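Probable starch synthase 4, chloroplastic/amyloplastic (PDB 6GNE) probably belongs to the starch synthases of plant plastids, with the two-domain GT-B glycosyltransferase fold, and holds adenosine-5'-diphosphate in this model. Local coordinates at residues Ile331-Gly345 with Gln362-Asp376. Residues are numbered along the deposited sequence; the frame is centred on the assembly and turned at random.
Sequences IYRTLELGGQFVLLG and QFKSHDHVRLLLKYD. With ADP (adenosine-5'-diphosphate), chain F.
Leu-335 points its two methyls at two rings of the loop leading into strand 369-372: CD2 packs 3.8 Å from CE1 of the Phe-363 ring, while CD1 lies 3.7 Å from CE1 of His-366. CG stands anti to the backbone N (chi1 -178°), which aims the branch at the loop, and CD1 and CD2 each take one ring. One turn back along the helix, Ile-331 CG2 meets Val-369 CG1 at 3.8 Å, the side chains crossing at about a right angle, and Val-369 CG1 in turn covers one face of the Phe-363 ring near its rim. Tyr-332 brings CE1 to the edge of that ring, and its hydroxyl takes a weak bond from Gln-362 NE2, which lies in the tyrosine ring plane.

Beneath this apolar layer the strands 340-345 and 369-372 run parallel. Phe-341 N binds His-368 O at 2.8 Å, and the bonds then alternate through Arg-370 N to Phe-341 O, Leu-343 N to Arg-370 O, and Leu-372 N to Leu-343 O, before Gly-345 N reaches Leu-372 O. Arg-370 turns its guanidinium back onto the preceding loop, where NH1 and NH2 both grip His-366 O, and NH2 also bonds Leu-300 O.

At the C-terminal end of the strands the two segments share the adenine site. Lys-374 O accepts from ADP N6 at 3.0 Å and Asp-376 N donates to ADP N1, so the backbone reads the base edge, while the Tyr-375 ring lays a face against adenine and Leu-344 CD2 lies 3.8 Å from ADP N1. Asp-376 is also the N-cap of helix 377-386, its OD1 bonded to Leu-379 N.

Strand 369-372 is an edge strand of the parallel Rossmann-like sheet, 340-346 separates it from 311-317, and helix 350-362 makes the beta-alpha-beta crossover, packing with helix 324-336 over the face that carries Leu-343 and Leu-371.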
loop_
_atom_site.group_PDB
_atom_site.type_symbol
_atom_site.label_atom_id
_atom_site.label_comp_id
_atom_site.label_asym_id
_atom_site.label_seq_id
_atom_site.Cartn_x
_atom_site.Cartn_y
_atom_site.Cartn_z
ATOM N N ILE A 331 6.877 10.336 -20.653
ATOM C CA ILE A 331 7.698 11.503 -20.486
ATOM C C ILE A 331 7.833 12.210 -21.838
ATOM O O ILE A 331 7.539 13.407 -21.953
ATOM C CB ILE A 331 9.086 11.170 -19.914
ATOM C CG1 ILE A 331 8.973 10.740 -18.453
ATOM C CG2 ILE A 331 10.025 12.380 -19.989
ATOM C CD1 ILE A 331 10.199 9.991 -17.936
ATOM N N TYR A 332 8.254 11.461 -22.843
ATOM C CA TYR A 332 8.492 12.023 -24.171
ATOM C C TYR A 332 7.214 12.437 -24.872
ATOM O O TYR A 332 7.188 13.444 -25.556
ATOM C CB TYR A 332 9.311 11.053 -25.059
ATOM C CG TYR A 332 10.680 10.793 -24.515
ATOM C CD1 TYR A 332 11.705 11.654 -24.782
ATOM C CD2 TYR A 332 10.925 9.683 -23.681
ATOM C CE1 TYR A 332 12.973 11.420 -24.278
ATOM C CE2 TYR A 332 12.192 9.421 -23.165
ATOM C CZ TYR A 332 13.222 10.297 -23.469
ATOM O OH TYR A 332 14.501 10.100 -22.997
ATOM N N ARG A 333 6.155 11.671 -24.689
ATOM C CA ARG A 333 4.906 11.986 -25.352
ATOM C C ARG A 333 4.285 13.282 -24.797
ATOM O O ARG A 333 3.750 14.114 -25.550
ATOM C CB ARG A 333 3.923 10.820 -25.216
ATOM C CG ARG A 333 2.684 10.951 -26.084
ATOM C CD ARG A 333 3.075 11.104 -27.546
ATOM N NE ARG A 333 1.958 10.823 -28.426
ATOM C CZ ARG A 333 2.037 10.766 -29.748
ATOM N NH1 ARG A 333 3.185 10.985 -30.372
ATOM N NH2 ARG A 333 0.966 10.460 -30.454
ATOM N N THR A 334 4.339 13.414 -23.477
ATOM C CA THR A 334 3.862 14.583 -22.789
ATOM C C THR A 334 4.559 15.810 -23.333
ATOM O O THR A 334 3.909 16.822 -23.621
ATOM C CB THR A 334 4.109 14.472 -21.283
ATOM O OG1 THR A 334 3.268 13.458 -20.727
ATOM C CG2 THR A 334 3.823 15.786 -20.586
ATOM N N LEU A 335 5.874 15.717 -23.436
ATOM C CA LEU A 335 6.670 16.757 -24.017
ATOM C C LEU A 335 6.274 17.028 -25.499
ATOM O O LEU A 335 6.098 18.179 -25.898
ATOM C CB LEU A 335 8.132 16.357 -23.919
ATOM C CG LEU A 335 9.170 17.332 -24.437
ATOM C CD1 LEU A 335 9.091 18.618 -23.643
ATOM C CD2 LEU A 335 10.538 16.744 -24.339
ATOM N N GLU A 336 6.114 15.979 -26.295
ATOM C CA GLU A 336 5.729 16.118 -27.694
ATOM C C GLU A 336 4.382 16.850 -27.852
ATOM O O GLU A 336 4.213 17.668 -28.754
ATOM C CB GLU A 336 5.666 14.732 -28.353
ATOM C CG GLU A 336 5.378 14.758 -29.846
ATOM C CD GLU A 336 5.478 13.392 -30.491
ATOM O OE1 GLU A 336 5.540 12.356 -29.781
ATOM O OE2 GLU A 336 5.427 13.348 -31.728
ATOM N N LEU A 337 3.459 16.553 -26.939
ATOM C CA LEU A 337 2.117 17.118 -26.956
ATOM C C LEU A 337 2.038 18.536 -26.359
ATOM O O LEU A 337 0.943 19.108 -26.313
ATOM C CB LEU A 337 1.131 16.188 -26.229
ATOM C CG LEU A 337 0.272 15.206 -27.050
ATOM C CD1 LEU A 337 1.057 14.490 -28.112
ATOM C CD2 LEU A 337 -0.366 14.175 -26.128
ATOM N N GLY A 338 3.174 19.092 -25.904
ATOM C CA GLY A 338 3.247 20.446 -25.384
ATOM C C GLY A 338 2.908 20.590 -23.909
ATOM O O GLY A 338 2.449 21.647 -23.496
ATOM N N GLY A 339 3.111 19.525 -23.126
ATOM C CA GLY A 339 2.931 19.563 -21.679
ATOM C C GLY A 339 4.264 19.491 -20.979
ATOM O O GLY A 339 5.302 19.393 -21.626
ATOM N N GLN A 340 4.221 19.554 -19.656
ATOM C CA GLN A 340 5.371 19.349 -18.778
ATOM C C GLN A 340 5.183 18.079 -17.968
ATOM O O GLN A 340 4.069 17.589 -17.819
ATOM C CB GLN A 340 5.520 20.534 -17.832
ATOM C CG GLN A 340 5.625 21.893 -18.533
ATOM C CD GLN A 340 5.700 23.065 -17.573
ATOM O OE1 GLN A 340 4.929 23.145 -16.631
ATOM N NE2 GLN A 340 6.619 23.989 -17.825
ATOM N N PHE A 341 6.278 17.530 -17.466
ATOM C CA PHE A 341 6.275 16.252 -16.766
ATOM C C PHE A 341 7.221 16.271 -15.537
ATOM O O PHE A 341 8.408 16.603 -15.656
ATOM C CB PHE A 341 6.718 15.156 -17.726
ATOM C CG PHE A 341 6.342 13.777 -17.291
ATOM C CD1 PHE A 341 7.047 13.114 -16.302
ATOM C CD2 PHE A 341 5.259 13.155 -17.853
ATOM C CE1 PHE A 341 6.683 11.853 -15.881
ATOM C CE2 PHE A 341 4.870 11.880 -17.436
ATOM C CZ PHE A 341 5.575 11.233 -16.446
ATOM N N VAL A 342 6.692 15.864 -14.388
ATOM C CA VAL A 342 7.448 15.713 -13.160
ATOM C C VAL A 342 7.327 14.282 -12.661
ATOM O O VAL A 342 6.229 13.843 -12.359
ATOM C CB VAL A 342 6.932 16.647 -12.048
ATOM C CG1 VAL A 342 7.711 16.432 -10.775
ATOM C CG2 VAL A 342 7.165 18.084 -12.457
ATOM N N LEU A 343 8.454 13.582 -12.572
ATOM C CA LEU A 343 8.496 12.228 -12.049
ATOM C C LEU A 343 9.153 12.265 -10.677
ATOM O O LEU A 343 10.235 12.847 -10.497
ATOM C CB LEU A 343 9.283 11.280 -12.955
ATOM C CG LEU A 343 9.515 9.846 -12.477
ATOM C CD1 LEU A 343 8.193 9.111 -12.285
ATOM C CD2 LEU A 343 10.331 9.081 -13.477
ATOM N N LEU A 344 8.498 11.626 -9.719
ATOM C CA LEU A 344 9.100 11.325 -8.436
ATOM C C LEU A 344 9.029 9.819 -8.246
ATOM O O LEU A 344 7.961 9.266 -8.101
ATOM C CB LEU A 344 8.346 12.046 -7.327
ATOM C CG LEU A 344 8.798 11.783 -5.900
ATOM C CD1 LEU A 344 10.258 12.138 -5.763
ATOM C CD2 LEU A 344 7.928 12.634 -4.975
ATOM N N GLY A 345 10.172 9.153 -8.282
ATOM C CA GLY A 345 10.183 7.708 -8.083
ATOM C C GLY A 345 11.583 7.169 -7.976
ATOM O O GLY A 345 12.511 7.769 -8.508
ATOM N N GLN A 362 19.629 13.889 -19.451
ATOM C CA GLN A 362 19.078 14.424 -20.706
ATOM C C GLN A 362 18.238 15.719 -20.487
ATOM O O GLN A 362 18.244 16.626 -21.336
ATOM C CB GLN A 362 18.243 13.322 -21.385
ATOM C CG GLN A 362 18.145 13.406 -22.899
ATOM C CD GLN A 362 17.661 12.105 -23.531
ATOM O OE1 GLN A 362 18.445 11.240 -23.874
ATOM N NE2 GLN A 362 16.371 11.971 -23.690
ATOM N N PHE A 363 17.546 15.790 -19.338
ATOM C CA PHE A 363 16.669 16.913 -18.965
ATOM C C PHE A 363 17.102 17.727 -17.714
ATOM O O PHE A 363 16.270 18.421 -17.125
ATOM C CB PHE A 363 15.221 16.381 -18.766
ATOM C CG PHE A 363 14.576 15.798 -20.026
ATOM C CD1 PHE A 363 14.255 16.602 -21.119
ATOM C CD2 PHE A 363 14.257 14.456 -20.105
ATOM C CE1 PHE A 363 13.684 16.063 -22.271
ATOM C CE2 PHE A 363 13.655 13.919 -21.237
ATOM C CZ PHE A 363 13.396 14.711 -22.328
ATOM N N LYS A 364 18.382 17.677 -17.331
ATOM C CA LYS A 364 18.908 18.330 -16.071
ATOM C C LYS A 364 18.197 19.624 -15.642
ATOM O O LYS A 364 17.638 19.713 -14.519
ATOM C CB LYS A 364 20.407 18.670 -16.205
ATOM C CG LYS A 364 21.429 17.569 -15.912
ATOM C CD LYS A 364 22.840 18.078 -16.257
ATOM C CE LYS A 364 23.820 16.956 -16.563
ATOM N NZ LYS A 364 24.219 16.196 -15.344
ATOM N N SER A 365 18.262 20.619 -16.537
ATOM C CA SER A 365 17.597 21.924 -16.338
ATOM C C SER A 365 16.745 22.286 -17.554
ATOM O O SER A 365 16.781 23.412 -18.038
ATOM C CB SER A 365 18.608 23.019 -16.021
ATOM O OG SER A 365 19.563 23.085 -17.048
ATOM N N HIS A 366 15.989 21.304 -18.047
ATOM C CA HIS A 366 15.000 21.530 -19.098
ATOM C C HIS A 366 13.835 22.330 -18.523
ATOM O O HIS A 366 13.478 22.198 -17.338
ATOM C CB HIS A 366 14.455 20.196 -19.651
ATOM C CG HIS A 366 13.805 20.313 -20.995
ATOM N ND1 HIS A 366 12.442 20.265 -21.165
ATOM C CD2 HIS A 366 14.332 20.482 -22.231
ATOM C CE1 HIS A 366 12.151 20.395 -22.446
ATOM N NE2 HIS A 366 13.282 20.508 -23.118
ATOM N N ASP A 367 13.231 23.139 -19.375
ATOM C CA ASP A 367 12.105 23.954 -18.968
ATOM C C ASP A 367 10.825 23.183 -18.608
ATOM O O ASP A 367 9.999 23.712 -17.874
ATOM C CB ASP A 367 11.748 24.955 -20.072
ATOM C CG ASP A 367 12.718 26.080 -20.205
ATOM O OD1 ASP A 367 13.711 26.164 -19.452
ATOM O OD2 ASP A 367 12.462 26.876 -21.126
ATOM N N HIS A 368 10.650 21.973 -19.143
ATOM C CA HIS A 368 9.373 21.257 -19.087
ATOM C C HIS A 368 9.433 19.834 -18.491
ATOM O O HIS A 368 8.398 19.254 -18.254
ATOM C CB HIS A 368 8.755 21.218 -20.498
ATOM C CG HIS A 368 8.682 22.560 -21.157
ATOM N ND1 HIS A 368 7.577 23.380 -21.081
ATOM C CD2 HIS A 368 9.604 23.242 -21.884
ATOM C CE1 HIS A 368 7.818 24.504 -21.737
ATOM N NE2 HIS A 368 9.040 24.442 -22.233
ATOM N N VAL A 369 10.612 19.272 -18.250
ATOM C CA VAL A 369 10.717 17.920 -17.703
ATOM C C VAL A 369 11.712 17.861 -16.557
ATOM O O VAL A 369 12.849 18.272 -16.720
ATOM C CB VAL A 369 11.122 16.917 -18.802
ATOM C CG1 VAL A 369 11.265 15.514 -18.237
ATOM C CG2 VAL A 369 10.039 16.890 -19.870
ATOM N N ARG A 370 11.281 17.339 -15.406
ATOM C CA ARG A 370 12.198 17.085 -14.287
ATOM C C ARG A 370 11.921 15.740 -13.677
ATOM O O ARG A 370 10.778 15.384 -13.473
ATOM C CB ARG A 370 12.107 18.176 -13.225
ATOM C CG ARG A 370 13.279 18.168 -12.241
ATOM C CD ARG A 370 14.569 18.817 -12.754
ATOM N NE ARG A 370 14.409 20.245 -13.025
ATOM C CZ ARG A 370 14.318 20.812 -14.245
ATOM N NH1 ARG A 370 14.356 20.072 -15.361
ATOM N NH2 ARG A 370 14.152 22.149 -14.377
ATOM N N LEU A 371 12.988 14.993 -13.414
ATOM C CA LEU A 371 12.918 13.654 -12.828
ATOM C C LEU A 371 13.595 13.706 -11.482
ATOM O O LEU A 371 14.724 14.163 -11.381
ATOM C CB LEU A 371 13.642 12.641 -13.720
ATOM C CG LEU A 371 12.800 12.037 -14.833
ATOM C CD1 LEU A 371 12.304 13.100 -15.779
ATOM C CD2 LEU A 371 13.601 11.010 -15.609
ATOM N N LEU A 372 12.897 13.232 -10.457
ATOM C CA LEU A 372 13.398 13.276 -9.082
ATOM C C LEU A 372 13.516 11.825 -8.587
ATOM O O LEU A 372 12.558 11.223 -8.116
ATOM C CB LEU A 372 12.450 14.116 -8.236
ATOM C CG LEU A 372 12.426 15.582 -8.698
ATOM C CD1 LEU A 372 11.128 16.263 -8.258
ATOM C CD2 LEU A 372 13.658 16.352 -8.226
ATOM N N LEU A 373 14.695 11.253 -8.792
ATOM C CA LEU A 373 14.902 9.828 -8.588
ATOM C C LEU A 373 15.216 9.519 -7.139
ATOM O O LEU A 373 16.364 9.312 -6.776
ATOM C CB LEU A 373 15.977 9.302 -9.536
ATOM C CG LEU A 373 15.645 9.539 -11.026
ATOM C CD1 LEU A 373 16.703 8.860 -11.908
ATOM C CD2 LEU A 373 14.235 9.106 -11.403
ATOM N N LYS A 374 14.173 9.532 -6.318
ATOM C CA LYS A 374 14.284 9.369 -4.874
ATOM C C LYS A 374 12.896 9.205 -4.223
ATOM O O LYS A 374 11.891 9.505 -4.837
ATOM C CB LYS A 374 14.989 10.585 -4.239
ATOM C CG LYS A 374 14.218 11.897 -4.415
ATOM C CD LYS A 374 15.023 13.114 -4.008
ATOM C CE LYS A 374 14.098 14.307 -3.886
ATOM N NZ LYS A 374 14.857 15.507 -3.498
ATOM N N TYR A 375 12.881 8.705 -2.987
ATOM C CA TYR A 375 11.698 8.687 -2.128
ATOM C C TYR A 375 11.665 10.038 -1.425
ATOM O O TYR A 375 12.643 10.394 -0.831
ATOM C CB TYR A 375 11.759 7.538 -1.085
ATOM C CG TYR A 375 10.463 7.439 -0.350
ATOM C CD1 TYR A 375 9.373 6.768 -0.925
ATOM C CD2 TYR A 375 10.263 8.116 0.877
ATOM C CE1 TYR A 375 8.127 6.726 -0.303
ATOM C CE2 TYR A 375 9.021 8.097 1.495
ATOM C CZ TYR A 375 7.956 7.389 0.897
ATOM O OH TYR A 375 6.713 7.352 1.505
ATOM N N ASP A 376 10.584 10.804 -1.536
ATOM C CA ASP A 376 10.459 12.073 -0.802
ATOM C C ASP A 376 8.989 12.399 -0.502
ATOM O O ASP A 376 8.208 12.738 -1.398
ATOM C CB ASP A 376 11.110 13.208 -1.599
ATOM C CG ASP A 376 11.202 14.520 -0.826
ATOM O OD1 ASP A 376 10.314 14.858 -0.030
ATOM O OD2 ASP A 376 12.166 15.267 -1.062
HETATM P PB ADP F . 2.534 0.485 -4.049
HETATM O O1B ADP F . 1.963 -0.072 -2.778
HETATM O O2B ADP F . 3.776 1.319 -3.918
HETATM O O3B ADP F . 2.707 -0.602 -5.085
HETATM P PA ADP F . 0.266 2.255 -3.829
HETATM O O1A ADP F . -0.367 3.194 -4.814
HETATM O O2A ADP F . -0.683 1.290 -3.169
HETATM O O3A ADP F . 1.439 1.504 -4.639
HETATM O "O5'" ADP F . 1.023 3.055 -2.660
HETATM C "C5'" ADP F . 2.053 4.007 -2.930
HETATM C "C4'" ADP F . 2.284 5.025 -1.798
HETATM O "O4'" ADP F . 3.679 5.355 -1.720
HETATM C "C3'" ADP F . 1.602 6.356 -2.037
HETATM O "O3'" ADP F . 1.366 6.974 -0.784
HETATM C "C2'" ADP F . 2.638 7.156 -2.783
HETATM O "O2'" ADP F . 2.451 8.555 -2.657
HETATM C "C1'" ADP F . 3.891 6.717 -2.087
HETATM N N9 ADP F . 5.103 6.783 -2.933
HETATM C C8 ADP F . 5.476 5.919 -3.884
HETATM N N7 ADP F . 6.669 6.278 -4.409
HETATM C C5 ADP F . 7.079 7.394 -3.785
HETATM C C6 ADP F . 8.256 8.315 -3.857
HETATM N N6 ADP F . 9.250 8.085 -4.751
HETATM N N1 ADP F . 8.274 9.377 -3.001
HETATM C C2 ADP F . 7.255 9.597 -2.131
HETATM N N3 ADP F . 6.174 8.807 -2.031
HETATM C C4 ADP F . 6.034 7.719 -2.816
#